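Local coordinates for protein phosphoribosylamine--glycine ligase (Thermotoga maritima, PDB 1VKZ) that catalyses the ATP-dependent joining of 5-phosphoribosylamine to glycine, giving N(1)-(5-phosphoribosyl)glycinamide, ADP and phosphate in de novo purine biosynthesis, at residues R90-G95 / E312-G317; G118-R123 / E249-K254; T349-G354 / E397-E402. All blocks are in the same frame, centred on the assembly; numbering follows the deposited sequence.

Contact 1 (R90-G95 / E312-G317); sequences RSNVFG and EGYRGG
F94 and Y314 lie alongside each other, pointing opposite ways, and their two aromatic side chains make up the apolar part of this junction. The ring of F94 reaches the backbone of the last helical turn: F94 CE1 lies 3.6 Å from Y314 N. The CB of Y314 sits over one face of the F94 ring, while F94 CB approaches CD1 of Y314 at 4.0 Å. Both side chains carry CG anti to the backbone N (chi1 -175° in F94, -178° in Y314), which sends each ring along the backbone of the opposite segment. The lack of a side chain at G313 is consistent with this close approach, since a CB on G313 would come within 3.3 Å of F94 CZ. A T-shaped stack with F269 flanks the F94 ring further.

The polar side of the contact has no hydrogen bond across it. The Y314 ring extends beside the type I turn R90-V93, with CE1 3.5 Å from N92 O and 3.8 Å from S91 O, both oblique to the ring. N92 runs alongside Y314 in the same direction, its amide plane turned 79° from the phenol ring, and N92 OD1 stays 4.1 Å from Y314 OH, too long for a bond. N92 ND2 and S91 OG are bonded elsewhere, to P69 O and to E70 OE2.

G316, at positive phi, closes helix 303-315 in a Schellman motif just beyond Y314. The contact thus joins the N-domain loop following strand 73-74 to the end of that helix. With 221 Å² buried and no hydrogen bond between the segments, its cohesion probably comes mostly from van der Waals contact, the two rings matching the loop to a helix surface left low by glycine.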
loop_
_atom_site.group_PDB
_atom_site.type_symbol
_atom_site.label_atom_id
_atom_site.label_comp_id
_atom_site.label_asym_id
_atom_site.label_seq_id
_atom_site.Cartn_x
_atom_site.Cartn_y
_atom_site.Cartn_z
ATOM N N ARG A 90 1.755 -21.593 5.587
ATOM C CA ARG A 90 0.635 -21.811 6.485
ATOM C C ARG A 90 -0.664 -21.328 5.891
ATOM O O ARG A 90 -0.772 -20.159 5.546
ATOM C CB ARG A 90 0.880 -21.074 7.787
ATOM C CG ARG A 90 1.965 -21.671 8.627
ATOM C CD ARG A 90 1.515 -22.885 9.426
ATOM N NE ARG A 90 0.458 -22.535 10.374
ATOM C CZ ARG A 90 0.015 -23.306 11.359
ATOM N NH1 ARG A 90 0.535 -24.514 11.589
ATOM N NH2 ARG A 90 -0.951 -22.848 12.141
ATOM N N SER A 91 -1.645 -22.226 5.804
ATOM C CA SER A 91 -3.013 -21.935 5.304
ATOM C C SER A 91 -3.802 -20.865 6.118
ATOM O O SER A 91 -4.841 -20.371 5.700
ATOM C CB SER A 91 -3.802 -23.234 5.236
ATOM O OG SER A 91 -3.528 -24.071 6.348
ATOM N N ASN A 92 -3.281 -20.554 7.293
ATOM C CA ASN A 92 -3.738 -19.489 8.180
ATOM C C ASN A 92 -3.713 -18.066 7.666
ATOM O O ASN A 92 -4.439 -17.152 8.124
ATOM C CB ASN A 92 -2.749 -19.464 9.352
ATOM C CG ASN A 92 -3.333 -19.965 10.543
ATOM O OD1 ASN A 92 -4.114 -20.883 10.477
ATOM N ND2 ASN A 92 -3.013 -19.359 11.672
ATOM N N VAL A 93 -2.745 -17.853 6.807
ATOM C CA VAL A 93 -2.360 -16.517 6.429
ATOM C C VAL A 93 -3.140 -16.066 5.206
ATOM O O VAL A 93 -3.180 -16.746 4.194
ATOM C CB VAL A 93 -0.832 -16.457 6.224
ATOM C CG1 VAL A 93 -0.410 -15.086 5.794
ATOM C CG2 VAL A 93 -0.115 -16.901 7.536
ATOM N N PHE A 94 -3.811 -14.937 5.329
ATOM C CA PHE A 94 -4.676 -14.485 4.277
ATOM C C PHE A 94 -3.855 -13.589 3.335
ATOM O O PHE A 94 -3.952 -12.386 3.346
ATOM C CB PHE A 94 -5.930 -13.783 4.839
ATOM C CG PHE A 94 -6.928 -13.383 3.762
ATOM C CD1 PHE A 94 -7.374 -14.323 2.837
ATOM C CD2 PHE A 94 -7.352 -12.075 3.631
ATOM C CE1 PHE A 94 -8.255 -13.958 1.837
ATOM C CE2 PHE A 94 -8.251 -11.709 2.655
ATOM C CZ PHE A 94 -8.701 -12.651 1.752
ATOM N N GLY A 95 -3.027 -14.230 2.537
ATOM C CA GLY A 95 -2.207 -13.561 1.622
ATOM C C GLY A 95 -1.524 -14.593 0.808
ATOM O O GLY A 95 -1.449 -15.713 1.215
ATOM N N GLU A 312 -15.182 -13.727 4.430
ATOM C CA GLU A 312 -15.748 -14.538 3.386
ATOM C C GLU A 312 -14.697 -15.026 2.423
ATOM O O GLU A 312 -14.728 -16.175 2.015
ATOM C CB GLU A 312 -16.828 -13.760 2.631
ATOM C CG GLU A 312 -18.126 -13.679 3.404
ATOM C CD GLU A 312 -18.540 -15.049 3.947
ATOM O OE1 GLU A 312 -18.309 -16.072 3.247
ATOM O OE2 GLU A 312 -19.075 -15.109 5.080
ATOM N N GLY A 313 -13.771 -14.154 2.060
ATOM C CA GLY A 313 -12.654 -14.528 1.216
ATOM C C GLY A 313 -11.749 -15.546 1.887
ATOM O O GLY A 313 -11.431 -16.592 1.307
ATOM N N TYR A 314 -11.369 -15.266 3.125
ATOM C CA TYR A 314 -10.623 -16.242 3.930
ATOM C C TYR A 314 -11.321 -17.563 4.061
ATOM O O TYR A 314 -10.685 -18.613 3.970
ATOM C CB TYR A 314 -10.373 -15.720 5.347
ATOM C CG TYR A 314 -9.571 -16.696 6.161
ATOM C CD1 TYR A 314 -8.227 -16.918 5.880
ATOM C CD2 TYR A 314 -10.153 -17.428 7.196
ATOM C CE1 TYR A 314 -7.469 -17.833 6.612
ATOM C CE2 TYR A 314 -9.406 -18.334 7.937
ATOM C CZ TYR A 314 -8.061 -18.530 7.636
ATOM O OH TYR A 314 -7.318 -19.422 8.361
ATOM N N ARG A 315 -12.625 -17.530 4.308
ATOM C CA ARG A 315 -13.377 -18.752 4.592
ATOM C C ARG A 315 -13.693 -19.545 3.315
ATOM O O ARG A 315 -14.171 -20.687 3.384
ATOM C CB ARG A 315 -14.664 -18.416 5.353
ATOM N N GLY A 316 -13.425 -18.964 2.152
ATOM C CA GLY A 316 -13.763 -19.617 0.888
ATOM C C GLY A 316 -15.171 -19.356 0.403
ATOM O O GLY A 316 -15.598 -19.938 -0.587
ATOM N N GLY A 317 -15.898 -18.472 1.082
ATOM C CA GLY A 317 -17.274 -18.158 0.695
ATOM C C GLY A 317 -17.390 -16.987 -0.261
ATOM O O GLY A 317 -16.372 -16.370 -0.658
#

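Contact 2 (G118-R123 / E249-K254); sequences GIRTAR and EELFDK
I119 and L251 supply the apolar centre of this contact, their side chains crossing at a slant with I119 CG2 3.8 Å from L251 CD2. The same methyl of L251 lies 3.9 Å from R120 N, so one branch of the leucine meets both a side chain and the loop backbone. The isoleucine divides its work: CG2, anti to the backbone N (CG1 has chi1 -66°), faces L251, whereas I119 CG1 packs 3.8 Å from K254 CB. Around this pair, I283 touches both I119 and L251, and F113 and M114 of helix 107-116 also reach I119.

K254 contributes mainly its aliphatic chain. Its CD lies 3.3 Å from G118 O and CE 3.4 Å from the same oxygen, carbon-to-oxygen approaches that are not hydrogen bonds. A bend at chi4 (85°) turns NZ toward E250 on the preceding helical turn, where the ion pair K254 NZ to E250 OE2 is long at 3.8 Å.

Electrostatics across the segments stay indirect. R120 NH2 is 5.0 Å from E250 OE2, opposite charges that do not touch; the arginine is instead fixed by NH1 bonding to P281 O.

G118, at positive phi, is the C-prime residue of a Schellman motif ending helix 107-116, and the chain then runs past helix 242-261 toward strand 124-127. Both segments belong to the ATP-grasp region: helix 242-261 packs L251 on strands 269-277 and 280-287, the latter carrying the predicted magnesium ligand E285, a helix-on-antiparallel-sheet layer of the kind found in ATP-grasp enzymes.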
loop_
_atom_site.group_PDB
_atom_site.type_symbol
_atom_site.label_atom_id
_atom_site.label_comp_id
_atom_site.label_asym_id
_atom_site.label_seq_id
_atom_site.Cartn_x
_atom_site.Cartn_y
_atom_site.Cartn_z
ATOM N N GLY A 118 -1.718 -11.395 -21.458
ATOM C CA GLY A 118 -2.407 -10.311 -22.193
ATOM C C GLY A 118 -2.956 -9.198 -21.317
ATOM O O GLY A 118 -4.056 -8.717 -21.554
ATOM N N ILE A 119 -2.178 -8.802 -20.304
ATOM C CA ILE A 119 -2.567 -7.788 -19.346
ATOM C C ILE A 119 -1.940 -6.454 -19.780
ATOM O O ILE A 119 -0.726 -6.342 -19.974
ATOM C CB ILE A 119 -2.111 -8.199 -17.943
ATOM C CG1 ILE A 119 -2.868 -9.459 -17.463
ATOM C CG2 ILE A 119 -2.324 -7.080 -16.943
ATOM C CD1 ILE A 119 -2.072 -10.289 -16.533
ATOM N N ARG A 120 -2.782 -5.437 -19.931
ATOM C CA ARG A 120 -2.370 -4.222 -20.585
ATOM C C ARG A 120 -1.360 -3.508 -19.719
ATOM O O ARG A 120 -1.633 -3.159 -18.583
ATOM C CB ARG A 120 -3.570 -3.331 -20.892
ATOM C CG ARG A 120 -3.219 -2.077 -21.684
ATOM C CD ARG A 120 -4.411 -1.135 -21.940
ATOM N NE ARG A 120 -5.579 -1.830 -22.497
ATOM C CZ ARG A 120 -6.570 -2.382 -21.791
ATOM N NH1 ARG A 120 -6.571 -2.345 -20.471
ATOM N NH2 ARG A 120 -7.576 -2.978 -22.419
ATOM N N THR A 121 -0.167 -3.330 -20.266
ATOM C CA THR A 121 0.903 -2.697 -19.542
ATOM C C THR A 121 1.801 -1.991 -20.541
ATOM O O THR A 121 1.693 -2.214 -21.723
ATOM C CB THR A 121 1.656 -3.778 -18.694
ATOM O OG1 THR A 121 2.593 -3.159 -17.826
ATOM C CG2 THR A 121 2.503 -4.716 -19.552
ATOM N N ALA A 122 2.658 -1.124 -20.041
ATOM C CA ALA A 122 3.571 -0.390 -20.881
ATOM C C ALA A 122 4.554 -1.317 -21.516
ATOM O O ALA A 122 4.927 -2.329 -20.935
ATOM C CB ALA A 122 4.325 0.656 -20.068
ATOM N N ARG A 123 4.976 -0.954 -22.714
ATOM C CA ARG A 123 6.073 -1.615 -23.397
ATOM C C ARG A 123 7.329 -1.449 -22.541
ATOM O O ARG A 123 7.479 -0.461 -21.837
ATOM C CB ARG A 123 6.250 -0.986 -24.776
ATOM C CG ARG A 123 6.692 -1.930 -25.859
ATOM C CD ARG A 123 6.764 -1.271 -27.249
ATOM N NE ARG A 123 7.102 0.158 -27.156
ATOM C CZ ARG A 123 8.315 0.662 -26.864
ATOM N NH1 ARG A 123 9.358 -0.131 -26.628
ATOM N NH2 ARG A 123 8.480 1.980 -26.799
ATOM N N GLU A 249 -11.857 -4.214 -13.811
ATOM C CA GLU A 249 -12.317 -5.558 -13.465
ATOM C C GLU A 249 -11.667 -6.613 -14.340
ATOM O O GLU A 249 -11.298 -7.678 -13.872
ATOM C CB GLU A 249 -13.824 -5.660 -13.662
ATOM C CG GLU A 249 -14.666 -4.948 -12.615
ATOM C CD GLU A 249 -16.162 -5.172 -12.823
ATOM O OE1 GLU A 249 -16.649 -4.990 -13.963
ATOM O OE2 GLU A 249 -16.867 -5.519 -11.841
ATOM N N GLU A 250 -11.548 -6.291 -15.623
ATOM C CA GLU A 250 -10.970 -7.184 -16.612
ATOM C C GLU A 250 -9.489 -7.390 -16.352
ATOM O O GLU A 250 -8.980 -8.480 -16.575
ATOM C CB GLU A 250 -11.216 -6.621 -18.015
ATOM C CG GLU A 250 -10.734 -7.495 -19.160
ATOM C CD GLU A 250 -11.214 -6.997 -20.526
ATOM O OE1 GLU A 250 -12.425 -6.644 -20.662
ATOM O OE2 GLU A 250 -10.382 -6.974 -21.472
ATOM N N LEU A 251 -8.803 -6.350 -15.869
ATOM C CA LEU A 251 -7.400 -6.482 -15.430
ATOM C C LEU A 251 -7.260 -7.449 -14.266
ATOM O O LEU A 251 -6.320 -8.265 -14.237
ATOM C CB LEU A 251 -6.806 -5.119 -15.053
ATOM C CG LEU A 251 -6.458 -4.195 -16.220
ATOM C CD1 LEU A 251 -5.964 -2.809 -15.724
ATOM C CD2 LEU A 251 -5.450 -4.859 -17.168
ATOM N N PHE A 252 -8.172 -7.346 -13.301
ATOM C CA PHE A 252 -8.221 -8.287 -12.176
ATOM C C PHE A 252 -8.478 -9.724 -12.624
ATOM O O PHE A 252 -7.779 -10.652 -12.178
ATOM C CB PHE A 252 -9.285 -7.859 -11.182
ATOM C CG PHE A 252 -8.819 -6.844 -10.206
ATOM C CD1 PHE A 252 -7.845 -7.160 -9.287
ATOM C CD2 PHE A 252 -9.364 -5.574 -10.193
ATOM C CE1 PHE A 252 -7.414 -6.211 -8.383
ATOM C CE2 PHE A 252 -8.948 -4.634 -9.287
ATOM C CZ PHE A 252 -7.983 -4.947 -8.386
ATOM N N ASP A 253 -9.457 -9.901 -13.512
ATOM C CA ASP A 253 -9.765 -11.225 -14.025
ATOM C C ASP A 253 -8.574 -11.861 -14.732
ATOM O O ASP A 253 -8.297 -13.046 -14.510
ATOM C CB ASP A 253 -10.983 -11.213 -14.961
ATOM C CG ASP A 253 -12.276 -11.621 -14.252
ATOM O OD1 ASP A 253 -12.201 -12.385 -13.240
ATOM O OD2 ASP A 253 -13.411 -11.232 -14.660
ATOM N N LYS A 254 -7.887 -11.105 -15.591
ATOM C CA LYS A 254 -6.829 -11.687 -16.415
ATOM C C LYS A 254 -5.617 -11.991 -15.557
ATOM O O LYS A 254 -4.934 -12.979 -15.776
ATOM C CB LYS A 254 -6.463 -10.797 -17.593
ATOM C CG LYS A 254 -7.225 -11.044 -18.914
ATOM C CD LYS A 254 -6.688 -10.069 -19.989
ATOM C CE LYS A 254 -6.929 -10.522 -21.438
ATOM N NZ LYS A 254 -8.289 -10.145 -21.977
#

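Contact 3 (T349-G354 / E397-E402); sequences TLPEEG and EKVHFE
T349 pairs with H400 in a single antiparallel bridge of the hydrogen-bonded type, its N and O serving the two bonds, one as donor and one as acceptor. T349 N donates to H400 O at 2.8 Å, and H400 N returns a bond to T349 O at 3.0 Å, straighter at 169° against 154°. Each donor lies in the plane of the carbonyl it meets. T349 O also receives a CA-H contact from V399 CA, 3.5 Å away, so one oxygen gathers two approaches.

Beyond the bridge, the P351 ring touches two residues of the other segment. Its CD comes within 3.5 Å of V399 CG2, and its CB rests 3.8 Å from K398 CD, with the lysine chain crossing the ring at an angle. The bridge joins the loop before strand 356-364 to the chain after helix 385-398, within the C domain, whose sheet includes strands 356-364 and 374-382. A glycine in place of P351 would probably leave V399 CG2 and the aliphatic part of K398 without their proline partner and set the loop backbone free to turn.

In K398, chi1 of -73° places CG anti to the carbonyl carbon and carries CD to P351 CB, while CB touches the ring independently. V399 is the buried member: CG1 touches L350 CD2 at 4.1 Å, the two side chains running alongside, and both residues pack on I356.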
loop_
_atom_site.group_PDB
_atom_site.type_symbol
_atom_site.label_atom_id
_atom_site.label_comp_id
_atom_site.label_asym_id
_atom_site.label_seq_id
_atom_site.Cartn_x
_atom_site.Cartn_y
_atom_site.Cartn_z
ATOM N N THR A 349 1.021 14.946 22.225
ATOM C CA THR A 349 -0.210 15.286 22.928
ATOM C C THR A 349 -1.389 14.989 22.014
ATOM O O THR A 349 -1.401 15.353 20.841
ATOM C CB THR A 349 -0.196 16.737 23.404
ATOM O OG1 THR A 349 0.480 16.810 24.667
ATOM C CG2 THR A 349 -1.599 17.212 23.733
ATOM N N LEU A 350 -2.363 14.284 22.576
ATOM C CA LEU A 350 -3.536 13.807 21.846
ATOM C C LEU A 350 -4.784 14.392 22.470
ATOM O O LEU A 350 -4.824 14.611 23.678
ATOM C CB LEU A 350 -3.665 12.288 21.937
ATOM C CG LEU A 350 -2.764 11.368 21.121
ATOM C CD1 LEU A 350 -3.223 9.956 21.418
ATOM C CD2 LEU A 350 -2.783 11.651 19.605
ATOM N N PRO A 351 -5.801 14.656 21.662
ATOM C CA PRO A 351 -7.109 15.065 22.188
ATOM C C PRO A 351 -7.900 13.984 22.943
ATOM O O PRO A 351 -7.532 12.803 22.937
ATOM C CB PRO A 351 -7.871 15.472 20.920
ATOM C CG PRO A 351 -7.185 14.776 19.819
ATOM C CD PRO A 351 -5.762 14.693 20.194
ATOM N N GLU A 352 -8.995 14.413 23.583
ATOM C CA GLU A 352 -9.938 13.498 24.245
ATOM C C GLU A 352 -10.549 12.525 23.227
ATOM O O GLU A 352 -10.589 11.316 23.472
ATOM C CB GLU A 352 -11.038 14.275 24.974
ATOM N N GLU A 353 -10.996 13.032 22.075
ATOM C CA GLU A 353 -11.571 12.148 21.051
ATOM C C GLU A 353 -11.091 12.432 19.618
ATOM O O GLU A 353 -10.264 13.315 19.379
ATOM C CB GLU A 353 -13.114 12.085 21.174
ATOM C CG GLU A 353 -13.902 13.319 20.754
ATOM C CD GLU A 353 -15.402 13.147 21.027
ATOM O OE1 GLU A 353 -15.957 12.074 20.676
ATOM O OE2 GLU A 353 -16.027 14.066 21.608
ATOM N N GLY A 354 -11.595 11.628 18.686
ATOM C CA GLY A 354 -11.174 11.665 17.286
ATOM C C GLY A 354 -10.730 10.293 16.820
ATOM O O GLY A 354 -10.144 9.530 17.573
ATOM N N GLU A 397 -5.054 19.658 14.012
ATOM C CA GLU A 397 -4.716 20.853 14.796
ATOM C C GLU A 397 -4.712 20.567 16.304
ATOM O O GLU A 397 -3.996 21.232 17.043
ATOM C CB GLU A 397 -5.694 22.006 14.508
ATOM C CG GLU A 397 -5.792 22.465 13.050
ATOM C CD GLU A 397 -7.157 23.088 12.708
ATOM O OE1 GLU A 397 -7.727 23.790 13.578
ATOM O OE2 GLU A 397 -7.671 22.886 11.576
ATOM N N LYS A 398 -5.511 19.596 16.759
ATOM C CA LYS A 398 -5.566 19.232 18.195
ATOM C C LYS A 398 -4.412 18.331 18.623
ATOM O O LYS A 398 -4.161 18.125 19.810
ATOM C CB LYS A 398 -6.868 18.496 18.531
ATOM C CG LYS A 398 -8.121 19.353 18.551
ATOM C CD LYS A 398 -9.282 18.584 19.221
ATOM C CE LYS A 398 -10.606 19.332 19.131
ATOM N NZ LYS A 398 -11.050 19.465 17.710
ATOM N N VAL A 399 -3.722 17.778 17.641
ATOM C CA VAL A 399 -2.718 16.758 17.886
ATOM C C VAL A 399 -1.377 17.452 17.753
ATOM O O VAL A 399 -1.154 18.139 16.752
ATOM C CB VAL A 399 -2.847 15.584 16.879
ATOM C CG1 VAL A 399 -1.705 14.611 17.057
ATOM C CG2 VAL A 399 -4.148 14.850 17.066
ATOM N N HIS A 400 -0.493 17.290 18.741
ATOM C CA HIS A 400 0.811 17.962 18.698
ATOM C C HIS A 400 1.991 17.074 19.038
ATOM O O HIS A 400 1.934 16.221 19.927
ATOM C CB HIS A 400 0.799 19.161 19.622
ATOM C CG HIS A 400 2.162 19.712 19.981
ATOM N ND1 HIS A 400 2.952 20.411 19.086
ATOM C CD2 HIS A 400 2.824 19.749 21.167
ATOM C CE1 HIS A 400 4.056 20.815 19.693
ATOM N NE2 HIS A 400 4.002 20.426 20.955
ATOM N N PHE A 401 3.060 17.278 18.289
ATOM C CA PHE A 401 4.378 16.861 18.707
ATOM C C PHE A 401 5.322 17.731 17.931
ATOM O O PHE A 401 4.927 18.308 16.941
ATOM C CB PHE A 401 4.640 15.382 18.480
ATOM C CG PHE A 401 4.414 14.927 17.072
ATOM C CD1 PHE A 401 3.146 14.548 16.644
ATOM C CD2 PHE A 401 5.472 14.876 16.164
ATOM C CE1 PHE A 401 2.948 14.112 15.373
ATOM C CE2 PHE A 401 5.263 14.442 14.870
ATOM C CZ PHE A 401 4.009 14.064 14.482
ATOM N N GLU A 402 6.557 17.850 18.393
ATOM C CA GLU A 402 7.476 18.828 17.814
ATOM C C GLU A 402 7.931 18.411 16.429
ATOM O O GLU A 402 8.161 17.229 16.166
ATOM C CB GLU A 402 8.677 19.049 18.722
ATOM C CG GLU A 402 9.528 20.244 18.340
ATOM C CD GLU A 402 10.435 20.677 19.470
ATOM O OE1 GLU A 402 10.257 20.193 20.615
ATOM O OE2 GLU A 402 11.325 21.508 19.209
#

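How the contacts relate
Contact 1 is largely buried, contact 2 partly so, and contact 3 lies at the surface. No secondary-structure element is common to any two of them: contact 1 sets a loop against the end of helix 303-315, contact 2 a loop against the middle of helix 242-261, and contact 3 joins two loop backbones beyond helix 385-398. The two more buried contacts lack a hydrogen bond between their segments, the packing aromatic in one and aliphatic in the other, whereas the surface one has a bonded bridge. Contact 2 is nested within the loop closed by contact 1, their centres 25 Å apart; contact 3 follows both in sequence, its centre 44 Å from that of contact 2.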